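Local coordinates for protein exopolygalacturonase (Yersinia enterocolitica, PDB 2UVF) that hydrolyses pectic polygalacturonate, probably releasing units from chain ends, as a family 28 exopolygalacturonase, at residues T374-G380 against D399-D403; E281-E285 against N429-M433; W274-A280 against P291-S296; V366-H372 against M392-F398. One frame throughout, in Å; residues are numbered along the deposited sequence.

Contact 1: T374-G380 against D399-D403; sequences TYDANNG and DTGDD. With NI (nickel (II) ion), chain K; ADA (alpha-D-galactopyranuronic acid), chain C; SO4 (sulfate ion), chain I.
With chi1 near 69°, Thr374 places OG1 between its own backbone N and carbonyl carbon, where it accepts a hydrogen bond from Gly401 N at 3.2 Å (N-H...O 146°). Asp376 instead swings CG anti to its N (chi1 -164°), which carries the carboxylate back to the 399-403 loop. There Asp376 OD2 and Gly401 O each bind nickel at 2.1 Å. The shared metal explains why these two acceptors, Asp376 OD2 and Gly401 O, sit only 3.0 Å apart. Three waters also bind the ion; one donates to Asp376 OD1, another to Thr400 O.

The loops are also tied by Thr374 N to Asp399 O (2.8 Å), while Gly380 O receives two weak bonds, from Gly401 N and Asp402 N. A cis peptide precedes Asp376, and Tyr375 turns its CD1 edge to Thr400 O at 3.5 Å.

Towards the bound galacturonate, the sugar's O1 donates to Asp402 OD2 at 3.2 Å, and Asp402 OD1 lies 3.1 Å from the sugar's C1. A water joins Asn379 N to Asp402 OD2, while Arg330 holds Asn379 OD1. The loop pairing thus sets an acidic side chain against the sugar's anomeric carbon, consistent with Asp402 being one of the conserved aspartates of a family 28 active site.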
# COMPACT_ATOMS: atom_id res chain seq x y z
N THR A 374 2.33 -1.78 -12.33
CA THR A 374 3.72 -1.35 -12.42
C THR A 374 4.67 -2.54 -12.39
O THR A 374 5.85 -2.38 -12.13
CB THR A 374 4.11 -0.37 -11.28
OG1 THR A 374 4.12 -1.05 -10.02
CG2 THR A 374 3.12 0.79 -11.19
N TYR A 375 4.16 -3.74 -12.66
CA TYR A 375 4.98 -4.93 -12.78
C TYR A 375 5.68 -4.81 -14.11
O TYR A 375 5.00 -4.52 -15.11
CB TYR A 375 4.12 -6.20 -12.76
CG TYR A 375 4.93 -7.47 -12.78
CD1 TYR A 375 5.47 -7.99 -11.61
CD2 TYR A 375 5.18 -8.16 -13.97
CE1 TYR A 375 6.24 -9.12 -11.61
CE2 TYR A 375 5.92 -9.32 -13.97
CZ TYR A 375 6.44 -9.79 -12.78
OH TYR A 375 7.21 -10.94 -12.75
N ASP A 376 7.00 -5.00 -14.17
CA ASP A 376 7.86 -5.30 -13.02
C ASP A 376 8.94 -4.19 -12.89
O ASP A 376 10.13 -4.47 -12.94
CB ASP A 376 8.54 -6.66 -13.23
CG ASP A 376 9.12 -7.22 -11.96
OD1 ASP A 376 9.84 -8.24 -12.03
OD2 ASP A 376 8.87 -6.64 -10.88
N ALA A 377 8.49 -2.95 -12.74
CA ALA A 377 9.37 -1.80 -12.60
C ALA A 377 10.23 -1.89 -11.33
O ALA A 377 9.69 -1.96 -10.22
CB ALA A 377 8.55 -0.52 -12.64
N ASN A 378 11.55 -1.93 -11.51
CA ASN A 378 12.50 -2.08 -10.38
C ASN A 378 12.28 -1.00 -9.32
O ASN A 378 12.33 0.20 -9.63
CB ASN A 378 13.95 -2.08 -10.86
CG ASN A 378 14.92 -2.74 -9.86
OD1 ASN A 378 14.54 -3.58 -9.03
ND2 ASN A 378 16.18 -2.36 -9.93
N ASN A 379 12.03 -1.46 -8.09
CA ASN A 379 11.68 -0.63 -6.93
C ASN A 379 10.33 0.07 -7.03
O ASN A 379 10.05 1.00 -6.26
CB ASN A 379 12.78 0.38 -6.61
CG ASN A 379 14.14 -0.26 -6.55
OD1 ASN A 379 15.02 0.09 -7.32
ND2 ASN A 379 14.30 -1.27 -5.67
N GLY A 380 9.50 -0.39 -7.96
CA GLY A 380 8.21 0.24 -8.15
C GLY A 380 7.19 -0.33 -7.20
O GLY A 380 6.30 -1.11 -7.61
N ASP A 399 -0.68 -4.75 -8.63
CA ASP A 399 0.20 -5.56 -9.48
C ASP A 399 1.46 -4.69 -9.68
O ASP A 399 1.50 -3.78 -10.53
CB ASP A 399 -0.50 -5.90 -10.82
CG ASP A 399 0.17 -7.02 -11.57
OD1 ASP A 399 0.14 -8.16 -11.06
OD2 ASP A 399 0.70 -6.77 -12.69
N THR A 400 2.48 -4.94 -8.86
CA THR A 400 3.53 -3.94 -8.64
C THR A 400 4.91 -4.53 -8.93
O THR A 400 5.10 -5.73 -8.92
CB THR A 400 3.45 -3.38 -7.19
OG1 THR A 400 3.58 -4.45 -6.25
CG2 THR A 400 2.13 -2.67 -6.92
N GLY A 401 5.87 -3.65 -9.21
CA GLY A 401 7.24 -4.05 -9.47
C GLY A 401 7.97 -4.43 -8.21
O GLY A 401 8.95 -5.17 -8.28
N ASP A 402 7.50 -3.93 -7.06
CA ASP A 402 8.12 -4.23 -5.76
C ASP A 402 7.04 -4.52 -4.72
O ASP A 402 6.00 -5.12 -5.04
CB ASP A 402 9.02 -3.06 -5.32
CG ASP A 402 10.21 -3.54 -4.50
OD1 ASP A 402 10.02 -3.79 -3.29
OD2 ASP A 402 11.32 -3.67 -5.06
N ASP A 403 7.28 -4.12 -3.46
CA ASP A 403 6.34 -4.40 -2.38
C ASP A 403 5.03 -3.74 -2.76
O ASP A 403 5.05 -2.69 -3.40
CB ASP A 403 6.81 -3.82 -1.03
CG ASP A 403 8.11 -4.44 -0.53
OD1 ASP A 403 8.40 -5.62 -0.88
OD2 ASP A 403 8.83 -3.76 0.26
NI NI K . 9.26 -7.14 -8.86
C1 ADA C . 12.46 -2.62 -1.79
C2 ADA C . 12.30 -1.10 -2.00
C3 ADA C . 13.71 -0.48 -1.88
C4 ADA C . 14.06 -0.54 -0.38
C5 ADA C . 14.13 -2.03 -0.01
C6 ADA C . 14.41 -2.22 1.50
O1 ADA C . 13.42 -3.23 -2.70
O2 ADA C . 11.66 -0.77 -3.21
O3 ADA C . 13.82 0.84 -2.46
O4 ADA C . 12.96 0.03 0.36
O5 ADA C . 12.90 -2.77 -0.41
O6B ADA C . 13.43 -2.19 2.29
O6A ADA C . 15.60 -2.40 1.86
S SO4 I . 16.54 -4.51 -5.97
O1 SO4 I . 15.31 -5.02 -6.57
O2 SO4 I . 17.53 -5.58 -5.99
O3 SO4 I . 17.05 -3.38 -6.76
O4 SO4 I . 16.28 -4.06 -4.60
O HOH W 1 1.24 -4.46 -14.06
O HOH W 2 9.81 -9.15 -9.59
O HOH W 3 11.94 -4.23 -7.59
O HOH W 4 6.89 -7.62 -8.83
O HOH W 5 11.67 -6.54 -9.11

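Contact 2: E281-E285 against N429-M433; sequences EITDE and NYFRM
Between Asp284 and Arg432 the CA atoms come no nearer than 9.9 Å, so strand 281-283 and strand 430-431 share no backbone pairing and side chains span the gap. Glu285 does most of this. Its chain is bent at chi2 (-86°), which turns the carboxylate to the two residues facing it, one oxygen for each. Glu285 OE1 takes the N-H of Arg432 NE at 2.8 Å in an almost straight salt bridge (177°). The bond uses the syn lone pair, and Glu285 OE1 lies in the guanidinium plane. Carboxylate and guanidinium planes are only 16° apart, so the two groups meet nearly flat, edge against edge. A water extends this edge, donating to Glu285 OE1 at 2.9 Å and accepting from Arg432 NH1 at 2.8 Å.

The contact joins an antiparallel hairpin, formed by strands 280-283 and 289-293, to a coil of the right-handed parallel beta-helix characteristic of family 28 and its relatives; strand 430-431 belongs to that coil.

Tyr430 reaches in from the opposite direction and donates OH to Glu285 OE2 at 2.6 Å, on the anti side and out of the carboxylate plane. Three donors, Arg432 NE, Tyr430 OH and the water, therefore grip the carboxylate, which probably favours its ionised form. Arg432 runs extended from CG to NE, bringing CD within 3.4 Å of Glu285 OE2. Ile282 CD1 packs obliquely by Arg432 NH1 at 3.7 Å, and Asp284 CB stands 4.2 Å from Arg432 NE. The Asp284 carboxylate bonds elsewhere, to Tyr94 OH, and Arg432 NH2 has a second acidic partner in Asp399.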
# COMPACT_ATOMS: atom_id res chain seq x y z
N GLU A 281 2.30 -6.91 -22.81
CA GLU A 281 0.95 -6.94 -22.28
C GLU A 281 0.66 -8.42 -22.07
O GLU A 281 1.05 -9.25 -22.88
CB GLU A 281 -0.03 -6.29 -23.28
CG GLU A 281 -1.54 -6.35 -22.91
CD GLU A 281 -2.31 -7.47 -23.65
OE1 GLU A 281 -3.51 -7.70 -23.35
OE2 GLU A 281 -1.73 -8.13 -24.53
N ILE A 282 0.07 -8.75 -20.92
CA ILE A 282 -0.50 -10.09 -20.71
C ILE A 282 -2.03 -9.96 -20.57
O ILE A 282 -2.55 -8.85 -20.41
CB ILE A 282 0.13 -10.83 -19.47
CG1 ILE A 282 -0.01 -10.02 -18.20
CG2 ILE A 282 1.61 -11.23 -19.75
CD1 ILE A 282 0.11 -10.83 -16.93
N THR A 283 -2.75 -11.07 -20.68
CA THR A 283 -4.18 -11.13 -20.37
C THR A 283 -4.29 -11.70 -18.95
O THR A 283 -3.73 -12.76 -18.69
CB THR A 283 -4.94 -12.03 -21.40
OG1 THR A 283 -4.87 -11.43 -22.70
CG2 THR A 283 -6.43 -12.25 -21.01
N ASP A 284 -4.97 -11.00 -18.04
CA ASP A 284 -5.08 -11.47 -16.64
C ASP A 284 -6.18 -12.52 -16.39
O ASP A 284 -6.79 -13.01 -17.34
CB ASP A 284 -5.08 -10.31 -15.61
CG ASP A 284 -6.43 -9.59 -15.47
OD1 ASP A 284 -7.50 -10.15 -15.83
OD2 ASP A 284 -6.41 -8.45 -14.94
N GLU A 285 -6.39 -12.87 -15.12
CA GLU A 285 -7.28 -13.97 -14.71
C GLU A 285 -8.79 -13.64 -14.88
O GLU A 285 -9.63 -14.54 -14.91
CB GLU A 285 -6.96 -14.43 -13.26
CG GLU A 285 -7.07 -13.34 -12.17
CD GLU A 285 -5.80 -12.50 -11.98
OE1 GLU A 285 -4.89 -12.56 -12.85
OE2 GLU A 285 -5.70 -11.80 -10.95
N ASN A 429 -8.66 -5.28 -0.27
CA ASN A 429 -7.73 -5.10 -1.40
C ASN A 429 -7.54 -6.39 -2.08
O ASN A 429 -7.69 -7.47 -1.45
CB ASN A 429 -6.36 -4.56 -0.94
CG ASN A 429 -6.48 -3.25 -0.24
OD1 ASN A 429 -6.76 -2.26 -0.87
ND2 ASN A 429 -6.30 -3.23 1.09
N TYR A 430 -7.23 -6.30 -3.37
CA TYR A 430 -6.77 -7.46 -4.13
C TYR A 430 -5.28 -7.31 -4.49
O TYR A 430 -4.91 -6.41 -5.24
CB TYR A 430 -7.61 -7.61 -5.39
CG TYR A 430 -7.34 -8.85 -6.19
CD1 TYR A 430 -7.97 -10.05 -5.88
CD2 TYR A 430 -6.49 -8.82 -7.30
CE1 TYR A 430 -7.73 -11.20 -6.66
CE2 TYR A 430 -6.25 -9.93 -8.05
CZ TYR A 430 -6.87 -11.12 -7.74
OH TYR A 430 -6.64 -12.24 -8.55
N PHE A 431 -4.44 -8.18 -3.95
CA PHE A 431 -3.01 -8.15 -4.27
C PHE A 431 -2.75 -9.19 -5.34
O PHE A 431 -3.11 -10.35 -5.15
CB PHE A 431 -2.15 -8.43 -3.03
CG PHE A 431 -2.42 -7.49 -1.89
CD1 PHE A 431 -1.64 -6.36 -1.71
CD2 PHE A 431 -3.44 -7.75 -0.98
CE1 PHE A 431 -1.88 -5.47 -0.65
CE2 PHE A 431 -3.70 -6.89 0.09
CZ PHE A 431 -2.91 -5.74 0.26
N ARG A 432 -2.23 -8.77 -6.49
CA ARG A 432 -1.77 -9.71 -7.49
C ARG A 432 -0.26 -9.85 -7.31
O ARG A 432 0.18 -10.20 -6.24
CB ARG A 432 -2.18 -9.29 -8.91
CG ARG A 432 -2.24 -10.44 -9.91
CD ARG A 432 -2.81 -10.00 -11.25
NE ARG A 432 -2.64 -11.00 -12.29
CZ ARG A 432 -1.50 -11.23 -12.95
NH1 ARG A 432 -1.46 -12.18 -13.87
NH2 ARG A 432 -0.40 -10.51 -12.67
N MET A 433 0.54 -9.58 -8.33
CA MET A 433 2.00 -9.70 -8.18
C MET A 433 2.60 -8.56 -7.38
O MET A 433 2.03 -7.46 -7.30
CB MET A 433 2.71 -9.93 -9.53
CG MET A 433 2.19 -11.18 -10.19
SD MET A 433 3.05 -11.84 -11.58
CE MET A 433 4.69 -12.07 -10.93
O HOH W 6 -3.19 -14.24 -14.45

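Contact 3: W274-A280 against P291-S296; sequences WLRAKTA and PQYVAS
Arg276 and Tyr293 form an antiparallel non-hydrogen-bonded pair, flanked by backbone bonds from Val294 N to Leu275 O (3.0 Å) and from Ala277 N to Gln292 O (2.9 Å). Their side chains set out divergently, yet Arg276 folds back: its chain is bent at chi2 (-68°), and the guanidinium settles with one face over Pro291 CB, which is 3.8 Å from Arg276 CZ. Along the way Arg276 NE passes Tyr293 CE1 at 3.4 Å, with guanidinium and ring planes 78° apart, close to perpendicular.

The fold-back also delivers Arg276 NH1 to Ala280 O at 2.8 Å. Gln292 N reaches the same oxygen, Ala280 O, at 3.0 Å but from the other face of the carbonyl plane, so two donors fix the carbonyl after the corner at Lys278 and Thr279. Tyr293 OH is buried here and has no polar partner in the model.

At the far end Trp274 brings CZ3 of its six-membered ring to Ser296 CB, 3.4 Å away. The Val294 side chain runs at about a right angle to that of Trp274, with Val294 CG1 4.1 Å from Trp274 CE3.

Trp274 packs further on helices 301-304 and 322-328, and Ser296 OG bonds to Asp304. Tyr293 rests on Arg350 of strand 348-350, its backbone bonded to Tyr375 and Asp376.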
# COMPACT_ATOMS: atom_id res chain seq x y z
N TRP A 274 10.09 3.32 -17.85
CA TRP A 274 10.60 2.06 -18.38
C TRP A 274 9.97 1.65 -19.68
O TRP A 274 8.79 1.92 -19.93
CB TRP A 274 10.28 0.94 -17.39
CG TRP A 274 10.84 1.15 -16.08
CD1 TRP A 274 10.19 1.59 -14.96
CD2 TRP A 274 12.19 0.96 -15.71
NE1 TRP A 274 11.05 1.68 -13.91
CE2 TRP A 274 12.30 1.30 -14.35
CE3 TRP A 274 13.33 0.53 -16.41
CZ2 TRP A 274 13.50 1.20 -13.67
CZ3 TRP A 274 14.53 0.45 -15.72
CH2 TRP A 274 14.60 0.77 -14.36
N LEU A 275 10.75 0.91 -20.47
CA LEU A 275 10.23 0.25 -21.64
C LEU A 275 9.37 -0.93 -21.21
O LEU A 275 9.48 -1.43 -20.10
CB LEU A 275 11.39 -0.20 -22.54
CG LEU A 275 12.09 0.89 -23.39
CD1 LEU A 275 13.21 0.27 -24.14
CD2 LEU A 275 11.14 1.59 -24.37
N ARG A 276 8.49 -1.37 -22.11
CA ARG A 276 7.70 -2.56 -21.88
C ARG A 276 8.58 -3.82 -21.88
O ARG A 276 9.69 -3.81 -22.42
CB ARG A 276 6.58 -2.65 -22.92
CG ARG A 276 5.53 -1.56 -22.79
CD ARG A 276 4.72 -1.73 -21.54
NE ARG A 276 3.58 -0.82 -21.55
CZ ARG A 276 2.35 -1.14 -21.95
NH1 ARG A 276 2.08 -2.36 -22.37
NH2 ARG A 276 1.39 -0.22 -21.93
N ALA A 277 8.09 -4.90 -21.28
CA ALA A 277 8.83 -6.16 -21.23
C ALA A 277 8.77 -6.91 -22.57
O ALA A 277 7.99 -6.54 -23.43
CB ALA A 277 8.30 -7.03 -20.12
N LYS A 278 9.59 -7.95 -22.73
CA LYS A 278 9.58 -8.77 -23.96
C LYS A 278 8.12 -9.03 -24.37
O LYS A 278 7.69 -8.66 -25.47
CB LYS A 278 10.33 -10.09 -23.75
CG LYS A 278 11.25 -10.47 -24.88
CD LYS A 278 11.39 -12.00 -25.04
CE LYS A 278 12.07 -12.35 -26.38
NZ LYS A 278 11.88 -13.78 -26.82
N THR A 279 7.36 -9.63 -23.44
CA THR A 279 5.90 -9.70 -23.54
C THR A 279 5.33 -8.47 -22.83
O THR A 279 5.33 -8.40 -21.59
CB THR A 279 5.36 -10.98 -22.89
OG1 THR A 279 6.12 -12.10 -23.35
CG2 THR A 279 3.89 -11.18 -23.21
N ALA A 280 4.82 -7.54 -23.63
CA ALA A 280 4.55 -6.16 -23.21
C ALA A 280 3.20 -5.96 -22.54
O ALA A 280 2.98 -4.96 -21.86
CB ALA A 280 4.65 -5.24 -24.41
N PRO A 291 -0.46 -4.21 -18.36
CA PRO A 291 0.85 -3.82 -18.90
C PRO A 291 1.99 -4.49 -18.15
O PRO A 291 1.89 -4.70 -16.93
CB PRO A 291 0.91 -2.30 -18.66
CG PRO A 291 0.06 -2.08 -17.46
CD PRO A 291 -1.11 -3.08 -17.66
N GLN A 292 3.06 -4.81 -18.87
CA GLN A 292 4.23 -5.44 -18.28
C GLN A 292 5.44 -4.56 -18.58
O GLN A 292 5.72 -4.27 -19.73
CB GLN A 292 4.43 -6.84 -18.86
CG GLN A 292 3.19 -7.74 -18.72
CD GLN A 292 3.11 -8.37 -17.35
OE1 GLN A 292 2.43 -7.86 -16.44
NE2 GLN A 292 3.80 -9.47 -17.18
N TYR A 293 6.15 -4.14 -17.53
CA TYR A 293 7.30 -3.26 -17.66
C TYR A 293 8.57 -4.06 -17.43
O TYR A 293 8.59 -5.01 -16.63
CB TYR A 293 7.16 -2.06 -16.72
CG TYR A 293 5.93 -1.24 -17.03
CD1 TYR A 293 5.89 -0.44 -18.19
CD2 TYR A 293 4.79 -1.29 -16.22
CE1 TYR A 293 4.76 0.29 -18.51
CE2 TYR A 293 3.64 -0.54 -16.52
CZ TYR A 293 3.63 0.24 -17.68
OH TYR A 293 2.53 1.00 -18.00
N VAL A 294 9.62 -3.71 -18.19
CA VAL A 294 10.86 -4.49 -18.14
C VAL A 294 11.45 -4.51 -16.73
O VAL A 294 11.45 -3.48 -16.03
CB VAL A 294 11.91 -3.97 -19.21
CG1 VAL A 294 12.42 -2.58 -18.86
CG2 VAL A 294 13.08 -4.96 -19.36
N ALA A 295 11.94 -5.69 -16.32
CA ALA A 295 12.68 -5.86 -15.06
C ALA A 295 14.18 -5.63 -15.22
O ALA A 295 14.90 -6.44 -15.82
CB ALA A 295 12.38 -7.23 -14.40
N SER A 296 14.65 -4.53 -14.65
CA SER A 296 16.02 -4.06 -14.91
C SER A 296 16.91 -4.09 -13.67
O SER A 296 16.45 -4.43 -12.58
CB SER A 296 15.96 -2.65 -15.50
OG SER A 296 17.21 -2.26 -16.04

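Contact 4: V366-H372 against M392-F398; sequences VANGLIH and MVFNNFF
His372 and Phe398 rise side by side from neighbouring parallel strands and stack, offset, with ring centroids 4.3 Å apart and planes at 5°. Starting at CB, His372 first passes Phe397 O at 3.8 Å, the same oxygen that its backbone N binds. CG follows over Phe398 CD1. Next, His372 CD2 points its edge at Phe397 O, 2.9 Å away, while one ring face lies against Phe398. CE1 comes near the rim of that ring and Asn396 OD1. At the tip, His372 NE2 donates to Asn396 OD1 at 2.8 Å, almost straight (178°) and within the imidazole plane, though tilted from the plane of the amide carbonyl.

The amide is itself held: Asn396 ND2 donates to Phe394 O at 3.1 Å, an acceptor shared with Gly369 N. On the opposite sheet face, Asn368 CB sits over the Phe394 ring, 4.3 Å from its centroid, and Asn368 ND2 bonds to Tyr343.

These are successive coils of the parallel beta-helix, with the strand axes at 366-368 and 392-394 only 4° apart. Strands 342-345 and 421-427 continue the stacking beyond, Phe398 meets Phe431, Ile383 of strand 383-386 covers the inner face near His372, and Val54 and Val56 of strand 53-58 pack on Phe394.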
# COMPACT_ATOMS: atom_id res chain seq x y z
N VAL A 366 -5.81 8.41 3.07
CA VAL A 366 -6.72 7.38 2.58
C VAL A 366 -6.42 7.06 1.12
O VAL A 366 -6.33 7.97 0.28
CB VAL A 366 -8.23 7.79 2.78
CG1 VAL A 366 -9.20 6.77 2.08
CG2 VAL A 366 -8.55 7.88 4.25
N ALA A 367 -6.24 5.77 0.82
CA ALA A 367 -6.18 5.31 -0.58
C ALA A 367 -7.36 4.38 -0.93
O ALA A 367 -7.43 3.25 -0.49
CB ALA A 367 -4.82 4.67 -0.91
N ASN A 368 -8.27 4.89 -1.75
CA ASN A 368 -9.50 4.20 -2.07
C ASN A 368 -9.57 3.84 -3.57
O ASN A 368 -9.76 4.71 -4.41
CB ASN A 368 -10.69 5.08 -1.68
CG ASN A 368 -12.05 4.47 -2.05
OD1 ASN A 368 -12.15 3.29 -2.38
ND2 ASN A 368 -13.10 5.29 -1.98
N GLY A 369 -9.41 2.56 -3.89
CA GLY A 369 -9.73 2.08 -5.23
C GLY A 369 -8.74 2.47 -6.29
O GLY A 369 -9.11 2.71 -7.46
N LEU A 370 -7.47 2.53 -5.91
CA LEU A 370 -6.42 2.80 -6.88
C LEU A 370 -6.09 1.50 -7.61
O LEU A 370 -6.30 0.41 -7.08
CB LEU A 370 -5.17 3.39 -6.21
CG LEU A 370 -5.31 4.51 -5.15
CD1 LEU A 370 -3.91 4.88 -4.56
CD2 LEU A 370 -5.97 5.74 -5.69
N ILE A 371 -5.62 1.63 -8.84
CA ILE A 371 -5.22 0.48 -9.62
C ILE A 371 -3.72 0.66 -9.92
O ILE A 371 -3.35 1.60 -10.61
CB ILE A 371 -6.13 0.36 -10.90
CG1 ILE A 371 -7.61 0.14 -10.48
CG2 ILE A 371 -5.66 -0.73 -11.83
CD1 ILE A 371 -8.62 0.66 -11.48
N HIS A 372 -2.87 -0.20 -9.35
CA HIS A 372 -1.42 -0.12 -9.55
C HIS A 372 -1.03 -1.17 -10.56
O HIS A 372 -1.23 -2.34 -10.33
CB HIS A 372 -0.64 -0.36 -8.22
CG HIS A 372 -1.26 0.34 -7.05
ND1 HIS A 372 -0.82 1.57 -6.60
CD2 HIS A 372 -2.32 0.01 -6.28
CE1 HIS A 372 -1.59 1.96 -5.60
NE2 HIS A 372 -2.50 1.04 -5.38
N MET A 392 -4.96 4.36 5.67
CA MET A 392 -6.00 3.41 5.31
C MET A 392 -5.91 3.13 3.83
O MET A 392 -5.76 4.06 3.06
CB MET A 392 -7.35 4.04 5.62
CG MET A 392 -8.47 3.08 5.76
SD MET A 392 -10.01 4.01 5.74
CE MET A 392 -10.02 4.75 7.37
N VAL A 393 -5.94 1.85 3.46
CA VAL A 393 -5.97 1.43 2.07
C VAL A 393 -7.06 0.37 1.86
O VAL A 393 -7.00 -0.72 2.44
CB VAL A 393 -4.59 0.87 1.63
CG1 VAL A 393 -4.67 0.22 0.25
CG2 VAL A 393 -3.53 1.95 1.63
N PHE A 394 -8.04 0.69 1.02
CA PHE A 394 -9.09 -0.27 0.70
C PHE A 394 -9.50 -0.19 -0.77
O PHE A 394 -9.30 0.83 -1.42
CB PHE A 394 -10.30 -0.11 1.64
CG PHE A 394 -11.06 1.19 1.51
CD1 PHE A 394 -12.29 1.22 0.85
CD2 PHE A 394 -10.61 2.36 2.14
CE1 PHE A 394 -13.04 2.39 0.77
CE2 PHE A 394 -11.36 3.55 2.06
CZ PHE A 394 -12.56 3.57 1.37
N ASN A 395 -10.05 -1.30 -1.27
CA ASN A 395 -10.48 -1.44 -2.67
C ASN A 395 -9.42 -1.29 -3.73
O ASN A 395 -9.74 -1.13 -4.90
CB ASN A 395 -11.68 -0.53 -2.98
CG ASN A 395 -12.90 -0.88 -2.15
OD1 ASN A 395 -12.87 -1.83 -1.33
ND2 ASN A 395 -13.96 -0.10 -2.32
N ASN A 396 -8.16 -1.36 -3.33
CA ASN A 396 -7.03 -1.22 -4.26
C ASN A 396 -6.82 -2.50 -5.04
O ASN A 396 -7.05 -3.58 -4.53
CB ASN A 396 -5.74 -0.85 -3.50
CG ASN A 396 -5.57 0.65 -3.25
OD1 ASN A 396 -4.47 1.19 -3.40
ND2 ASN A 396 -6.64 1.32 -2.88
N PHE A 397 -6.41 -2.38 -6.29
CA PHE A 397 -5.84 -3.50 -7.04
C PHE A 397 -4.31 -3.29 -7.08
O PHE A 397 -3.86 -2.22 -7.43
CB PHE A 397 -6.43 -3.55 -8.46
CG PHE A 397 -5.79 -4.58 -9.38
CD1 PHE A 397 -6.33 -5.86 -9.52
CD2 PHE A 397 -4.67 -4.25 -10.14
CE1 PHE A 397 -5.75 -6.78 -10.38
CE2 PHE A 397 -4.08 -5.18 -11.00
CZ PHE A 397 -4.63 -6.44 -11.11
N PHE A 398 -3.54 -4.31 -6.70
CA PHE A 398 -2.05 -4.21 -6.70
C PHE A 398 -1.45 -5.24 -7.65
O PHE A 398 -1.68 -6.42 -7.50
CB PHE A 398 -1.44 -4.41 -5.30
CG PHE A 398 -1.70 -3.29 -4.34
CD1 PHE A 398 -0.83 -2.20 -4.25
CD2 PHE A 398 -2.81 -3.33 -3.50
CE1 PHE A 398 -1.08 -1.16 -3.35
CE2 PHE A 398 -3.05 -2.31 -2.60
CZ PHE A 398 -2.19 -1.22 -2.52

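Contacts 1, 2 and 4 are mostly buried, whereas contact 3 is partly exposed. Contact 4 lies nearest the chain's centre and is regular coil-on-coil pairing, with aromatic stacking and backbone and side-chain hydrogen bonds. Contact 1 follows from it along both segments of the chain, His372 O receiving Asp399 N, but where the strands give way to loops the chemistry turns to metal, water and sugar. Contacts 2 and 3 share the hairpin of strands 280-283 and 289-293: contact 3 builds its edge through backbone bonds and a folded arginine, while contact 2 ties it to the beta-helix by a salt bridge and a tyrosine hydroxyl. Contact 1 touches all three others, whereas the nearest atoms of contacts 3 and 4 are about 7 Å apart.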